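Local coordinates for acyl-CoA-binding domain-containing protein 1 (PDB 5H3G) that binds medium- and long-chain acyl-CoA esters with high affinity, and phosphatidic acid and phosphatidylcholine in vitro, at residues E8-Y13 against D77-V82; A17-E22 against Q84-A89. All coordinates share one frame; numbering follows the deposited sequence. Where two conformers were deposited one is given.

Both contacts join the start of the chain to helix 71-92, the last of the four helices in this acyl-CoA-binding domain. Interaction 1 packs 8-13, on helix 4-17, against 77-82; interaction 2 sets 17-22, in the loop leading on to helix 26-41, against 84-89. In chain order the segments alternate, and both partners advance in the same sense, so helix 4-17 packs on helix 71-92 first, and the loop that follows it meets the same helix further along. The centres of the two contacts are about 12 Å apart and the contacts meet: Y78 OH lies 3.4 Å from A17 CB. Y78 and K18, one from each contact, are acyl-CoA-binding positions by similarity, so this seam probably borders the ligand site.

Interaction 1: residues E8-Y13 against D77-V82; sequences EDFEQY and DYITKV
F10 turns the edge of its ring toward the face of Y78 in an offset edge-to-face pair. The centroids are 5.2 Å apart, the planes meet at 61°, and the closest approach is F10 CE1 to Y78 CD2 at 3.5 Å. The F10 ring swings out from its helix with CG anti to the backbone N (chi1 177°), Y78 does the same from its own helix, and the two side chains cross nearly at right angles. Y78 CB sits at the F10 edge, in the plane of that ring. On the Y78 ring, V82 CG2 from one turn further along lies over one face, offset toward the rim, while the backbone carbon of Y13 comes to the ring edge.

This is the pairing of the first and last helices of the four-helix acyl-CoA-binding fold. The segments run broadly parallel, their axes crossing at 41° with a closest approach of 9.5 Å, and the CA atoms of F10 and I79 are the nearest pair across the segments. I79 touches D9, F10 and Y13 with its separate branches. Its CD1 reaches the backbone of helix 4-17, 3.6 Å from F10 N, and also touches D9 CB at 3.7 Å. I79 CG2 meets Y13 CD2 at 3.7 Å, with the Y13 side chain lying across that of I79 at about a right angle. V82 CG1 completes the apolar contact, 3.7 Å from Y13 O and close to Y13 CD1.

No hydrogen bond bridges the two segments; the side chains pack on one another and on backbone atoms. Y78 is an acyl-CoA-binding position by similarity, and so is Y36, whose side chain is about 4 Å from that of F10. Beyond the pair, Y78 also packs on A14 and A17, while F10 touches A39 on helix 26-41.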
loop_
_atom_site.group_PDB
_atom_site.type_symbol
_atom_site.label_atom_id
_atom_site.label_comp_id
_atom_site.label_asym_id
_atom_site.label_seq_id
_atom_site.Cartn_x
_atom_site.Cartn_y
_atom_site.Cartn_z
ATOM N N GLU A 8 -9.421 -4.647 11.863
ATOM C CA GLU A 8 -9.163 -6.083 11.831
ATOM C C GLU A 8 -8.867 -6.543 10.410
ATOM O O GLU A 8 -7.882 -7.250 10.168
ATOM C CB GLU A 8 -10.364 -6.844 12.403
ATOM C CG GLU A 8 -10.649 -6.536 13.871
ATOM C CD GLU A 8 -11.938 -7.175 14.389
ATOM O OE1 GLU A 8 -12.751 -7.658 13.571
ATOM O OE2 GLU A 8 -12.135 -7.190 15.625
ATOM N N ASP A 9 -9.722 -6.147 9.460
ATOM C CA ASP A 9 -9.500 -6.460 8.051
ATOM C C ASP A 9 -8.135 -5.980 7.593
ATOM O O ASP A 9 -7.440 -6.679 6.853
ATOM C CB ASP A 9 -10.572 -5.800 7.178
ATOM C CG ASP A 9 -11.907 -6.510 7.232
ATOM O OD1 ASP A 9 -11.991 -7.616 7.793
ATOM O OD2 ASP A 9 -12.879 -5.936 6.698
ATOM N N PHE A 10 -7.745 -4.776 8.007
ATOM C CA PHE A 10 -6.489 -4.205 7.535
ATOM C C PHE A 10 -5.308 -5.038 8.011
ATOM O O PHE A 10 -4.395 -5.341 7.238
ATOM C CB PHE A 10 -6.359 -2.764 8.021
ATOM C CG PHE A 10 -5.050 -2.104 7.646
ATOM C CD1 PHE A 10 -4.834 -1.640 6.366
ATOM C CD2 PHE A 10 -4.039 -1.941 8.588
ATOM C CE1 PHE A 10 -3.636 -1.031 6.009
ATOM C CE2 PHE A 10 -2.836 -1.337 8.243
ATOM C CZ PHE A 10 -2.637 -0.871 6.955
ATOM N N GLU A 11 -5.304 -5.391 9.293
ATOM C CA GLU A 11 -4.212 -6.190 9.820
ATOM C C GLU A 11 -4.196 -7.563 9.169
ATOM O O GLU A 11 -3.126 -8.093 8.862
ATOM C CB GLU A 11 -4.329 -6.271 11.337
ATOM C CG GLU A 11 -4.189 -4.889 11.972
ATOM C CD GLU A 11 -4.536 -4.854 13.447
ATOM O OE1 GLU A 11 -4.852 -5.919 14.017
ATOM O OE2 GLU A 11 -4.497 -3.751 14.033
ATOM N N GLN A 12 -5.373 -8.123 8.899
ATOM C CA GLN A 12 -5.430 -9.428 8.246
ATOM C C GLN A 12 -4.871 -9.358 6.832
ATOM O O GLN A 12 -4.049 -10.193 6.434
ATOM C CB GLN A 12 -6.867 -9.946 8.243
ATOM C CG GLN A 12 -7.373 -10.357 9.623
ATOM C CD GLN A 12 -8.845 -10.736 9.627
ATOM O OE1 GLN A 12 -9.429 -11.024 8.580
ATOM N NE2 GLN A 12 -9.453 -10.728 10.807
ATOM N N TYR A 13 -5.292 -8.365 6.056
ATOM C CA TYR A 13 -4.822 -8.298 4.680
ATOM C C TYR A 13 -3.376 -7.839 4.591
ATOM O O TYR A 13 -2.672 -8.234 3.659
ATOM C CB TYR A 13 -5.742 -7.414 3.856
ATOM C CG TYR A 13 -6.952 -8.203 3.435
ATOM C CD1 TYR A 13 -6.842 -9.210 2.490
ATOM C CD2 TYR A 13 -8.191 -7.974 4.016
ATOM C CE1 TYR A 13 -7.935 -9.958 2.119
ATOM C CE2 TYR A 13 -9.290 -8.711 3.650
ATOM C CZ TYR A 13 -9.159 -9.699 2.697
ATOM O OH TYR A 13 -10.254 -10.442 2.318
ATOM N N ASP A 77 -8.625 1.438 0.968
ATOM C CA ASP A 77 -8.038 1.260 -0.349
ATOM C C ASP A 77 -6.982 0.177 -0.323
ATOM O O ASP A 77 -6.927 -0.656 -1.227
ATOM C CB ASP A 77 -7.429 2.561 -0.835
ATOM C CG ASP A 77 -8.461 3.596 -1.111
ATOM O OD1 ASP A 77 -9.565 3.200 -1.526
ATOM O OD2 ASP A 77 -8.172 4.786 -0.890
ATOM N N TYR A 78 -6.123 0.189 0.702
ATOM C CA TYR A 78 -5.092 -0.841 0.819
ATOM C C TYR A 78 -5.717 -2.227 0.750
ATOM O O TYR A 78 -5.264 -3.094 -0.008
ATOM C CB TYR A 78 -4.307 -0.650 2.130
ATOM C CG TYR A 78 -3.297 -1.755 2.359
ATOM C CD1 TYR A 78 -2.027 -1.673 1.812
ATOM C CD2 TYR A 78 -3.643 -2.898 3.071
ATOM C CE1 TYR A 78 -1.093 -2.706 2.002
ATOM C CE2 TYR A 78 -2.725 -3.935 3.260
ATOM C CZ TYR A 78 -1.462 -3.826 2.713
ATOM O OH TYR A 78 -0.554 -4.863 2.881
ATOM N N ILE A 79 -6.785 -2.436 1.521
ATOM C CA ILE A 79 -7.468 -3.725 1.539
ATOM C C ILE A 79 -7.980 -4.080 0.148
ATOM O O ILE A 79 -7.800 -5.210 -0.318
ATOM C CB ILE A 79 -8.606 -3.718 2.575
ATOM C CG1 ILE A 79 -8.018 -3.724 3.989
ATOM C CG2 ILE A 79 -9.501 -4.933 2.395
ATOM C CD1 ILE A 79 -8.994 -3.233 5.041
ATOM N N THR A 80 -8.618 -3.126 -0.543
ATOM C CA THR A 80 -9.162 -3.458 -1.860
ATOM C C THR A 80 -8.050 -3.768 -2.852
ATOM O O THR A 80 -8.191 -4.679 -3.678
ATOM C CB THR A 80 -10.077 -2.346 -2.393
ATOM O OG1 THR A 80 -9.347 -1.133 -2.637
ATOM C CG2 THR A 80 -11.201 -2.075 -1.414
ATOM N N LYS A 81 -6.926 -3.052 -2.779
ATOM C CA LYS A 81 -5.824 -3.343 -3.698
ATOM C C LYS A 81 -5.200 -4.702 -3.408
ATOM O O LYS A 81 -4.883 -5.456 -4.340
ATOM C CB LYS A 81 -4.755 -2.248 -3.611
ATOM C CG LYS A 81 -5.229 -0.885 -4.112
ATOM C CD LYS A 81 -5.546 -0.923 -5.597
ATOM C CE LYS A 81 -6.023 0.428 -6.095
ATOM N NZ LYS A 81 -5.202 1.530 -5.536
ATOM N N VAL A 82 -5.007 -5.030 -2.127
ATOM C CA VAL A 82 -4.439 -6.332 -1.766
ATOM C C VAL A 82 -5.374 -7.451 -2.191
ATOM O O VAL A 82 -4.937 -8.449 -2.774
ATOM C CB VAL A 82 -4.124 -6.407 -0.262
ATOM C CG1 VAL A 82 -3.754 -7.834 0.119
ATOM C CG2 VAL A 82 -2.970 -5.481 0.080
#

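Interaction 2: residues A17-E22 against Q84-A89; sequences AKTLPE and QLLEEA
L20 pushes its CD2 methyl onto helix 71-92, at the point where L85, L86 and A89 come together. In the four-helix acyl-CoA-binding fold, this is where the loop after the first helix lies against the later turns of the last one. L20 CD2 is 3.7 Å from L85 O and 4.0 Å from L85 CB, the two leucine side chains crossing at about a right angle. L20 CD2 also meets L86 CD2 at 3.9 Å. A89 CB receives a pair of neighbours, L20 CD2 at 4.1 Å and the ring carbon P21 CD at 3.9 Å. Apart from the approach to L85 O these are apolar touches; no hydrogen bond joins the two segments.

The loop side is set by a type I beta turn from A17 to L20, closed by the bond from L20 N to A17 O. After it, L20 and P21 take polyproline-II-like backbone angles, and P21 O is held by T24 OG1 beyond the contact. On the helix side, L85 also packs on N28 and L32, and L86 on Y13 and K16, so L85 and L86 also meet helices 26-41 and 4-17. The CB of K18, an acyl-CoA-binding position by similarity, is directed away from 84-89. T19 OG1, placed by a chi1 of 71° and hydrogen-bonded to K16 O, lies 3.5 Å from L86 CD2.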
loop_
_atom_site.group_PDB
_atom_site.type_symbol
_atom_site.label_atom_id
_atom_site.label_comp_id
_atom_site.label_asym_id
_atom_site.label_seq_id
_atom_site.Cartn_x
_atom_site.Cartn_y
_atom_site.Cartn_z
ATOM N N ALA A 17 -0.855 -10.028 2.495
ATOM C CA ALA A 17 -0.053 -9.450 1.422
ATOM C C ALA A 17 1.309 -10.121 1.321
ATOM O O ALA A 17 1.897 -10.172 0.230
ATOM C CB ALA A 17 0.110 -7.939 1.625
ATOM N N LYS A 18 1.813 -10.662 2.433
ATOM C CA LYS A 18 3.100 -11.354 2.438
ATOM C C LYS A 18 3.105 -12.567 1.519
ATOM O O LYS A 18 4.183 -13.020 1.101
ATOM C CB LYS A 18 3.458 -11.817 3.853
ATOM C CG LYS A 18 3.458 -10.754 4.937
ATOM C CD LYS A 18 3.779 -11.401 6.289
ATOM C CE LYS A 18 3.610 -10.439 7.443
ATOM N NZ LYS A 18 3.995 -11.091 8.731
ATOM N N THR A 19 1.930 -13.134 1.228
ATOM C CA THR A 19 1.834 -14.324 0.388
ATOM C C THR A 19 1.847 -14.005 -1.096
ATOM O O THR A 19 1.874 -14.932 -1.910
ATOM C CB THR A 19 0.572 -15.130 0.707
ATOM O OG1 THR A 19 -0.588 -14.427 0.233
ATOM C CG2 THR A 19 0.457 -15.361 2.206
ATOM N N LEU A 20 1.824 -12.734 -1.472
ATOM C CA LEU A 20 1.927 -12.417 -2.883
ATOM C C LEU A 20 3.297 -12.853 -3.403
ATOM O O LEU A 20 4.292 -12.810 -2.670
ATOM C CB LEU A 20 1.716 -10.921 -3.107
ATOM C CG LEU A 20 0.305 -10.423 -2.798
ATOM C CD1 LEU A 20 0.280 -8.899 -2.818
ATOM C CD2 LEU A 20 -0.692 -11.012 -3.812
ATOM N N PRO A 21 3.368 -13.318 -4.650
ATOM C CA PRO A 21 4.661 -13.755 -5.194
ATOM C C PRO A 21 5.724 -12.670 -5.101
ATOM O O PRO A 21 5.452 -11.474 -5.220
ATOM C CB PRO A 21 4.339 -14.086 -6.653
ATOM C CG PRO A 21 2.870 -14.384 -6.660
ATOM C CD PRO A 21 2.255 -13.533 -5.594
ATOM N N GLU A 22 6.966 -13.115 -4.896
ATOM C CA GLU A 22 8.086 -12.188 -4.937
ATOM C C GLU A 22 8.147 -11.458 -6.271
ATOM O O GLU A 22 8.649 -10.330 -6.338
ATOM C CB GLU A 22 9.391 -12.947 -4.676
ATOM C CG GLU A 22 10.586 -12.056 -4.380
ATOM C CD GLU A 22 10.411 -11.247 -3.105
ATOM O OE1 GLU A 22 9.722 -11.725 -2.175
ATOM O OE2 GLU A 22 10.960 -10.125 -3.035
ATOM N N GLN A 84 -7.524 -7.494 -4.642
ATOM C CA GLN A 84 -7.425 -7.657 -6.089
ATOM C C GLN A 84 -6.160 -8.419 -6.466
ATOM O O GLN A 84 -6.200 -9.361 -7.268
ATOM C CB GLN A 84 -7.459 -6.291 -6.767
ATOM C CG GLN A 84 -7.373 -6.369 -8.273
ATOM C CD GLN A 84 -7.363 -5.000 -8.916
ATOM O OE1 GLN A 84 -7.187 -3.980 -8.239
ATOM N NE2 GLN A 84 -7.549 -4.966 -10.229
ATOM N N LEU A 85 -5.026 -8.034 -5.879
ATOM C CA LEU A 85 -3.769 -8.709 -6.187
ATOM C C LEU A 85 -3.796 -10.173 -5.759
ATOM O O LEU A 85 -3.254 -11.042 -6.456
ATOM C CB LEU A 85 -2.609 -7.970 -5.510
ATOM C CG LEU A 85 -2.241 -6.675 -6.234
ATOM C CD1 LEU A 85 -1.420 -5.788 -5.338
ATOM C CD2 LEU A 85 -1.471 -6.978 -7.505
ATOM N N LEU A 86 -4.417 -10.465 -4.611
ATOM C CA LEU A 86 -4.518 -11.849 -4.150
ATOM C C LEU A 86 -5.358 -12.684 -5.106
ATOM O O LEU A 86 -5.032 -13.847 -5.384
ATOM C CB LEU A 86 -5.119 -11.892 -2.747
ATOM C CG LEU A 86 -4.183 -11.468 -1.615
ATOM C CD1 LEU A 86 -5.019 -11.141 -0.387
ATOM C CD2 LEU A 86 -3.162 -12.541 -1.282
ATOM N N GLU A 87 -6.434 -12.104 -5.628
ATOM C CA GLU A 87 -7.245 -12.826 -6.597
ATOM C C GLU A 87 -6.495 -13.008 -7.909
ATOM O O GLU A 87 -6.585 -14.063 -8.546
ATOM C CB GLU A 87 -8.569 -12.098 -6.801
ATOM C CG GLU A 87 -9.471 -12.258 -5.581
ATOM C CD GLU A 87 -9.663 -13.729 -5.193
ATOM O OE1 GLU A 87 -10.224 -14.486 -6.009
ATOM O OE2 GLU A 87 -9.237 -14.132 -4.087
ATOM N N GLU A 88 -5.717 -12.007 -8.308
ATOM C CA GLU A 88 -4.937 -12.144 -9.532
ATOM C C GLU A 88 -3.827 -13.178 -9.367
ATOM O O GLU A 88 -3.551 -13.948 -10.297
ATOM C CB GLU A 88 -4.390 -10.772 -9.936
ATOM C CG GLU A 88 -5.499 -9.814 -10.423
ATOM C CD GLU A 88 -5.057 -8.359 -10.496
ATOM O OE1 GLU A 88 -5.607 -7.597 -11.330
ATOM O OE2 GLU A 88 -4.187 -7.962 -9.710
ATOM N N ALA A 89 -3.204 -13.240 -8.181
ATOM C CA ALA A 89 -2.164 -14.239 -7.941
ATOM C C ALA A 89 -2.745 -15.641 -7.977
ATOM O O ALA A 89 -2.145 -16.557 -8.546
ATOM C CB ALA A 89 -1.473 -13.983 -6.601
#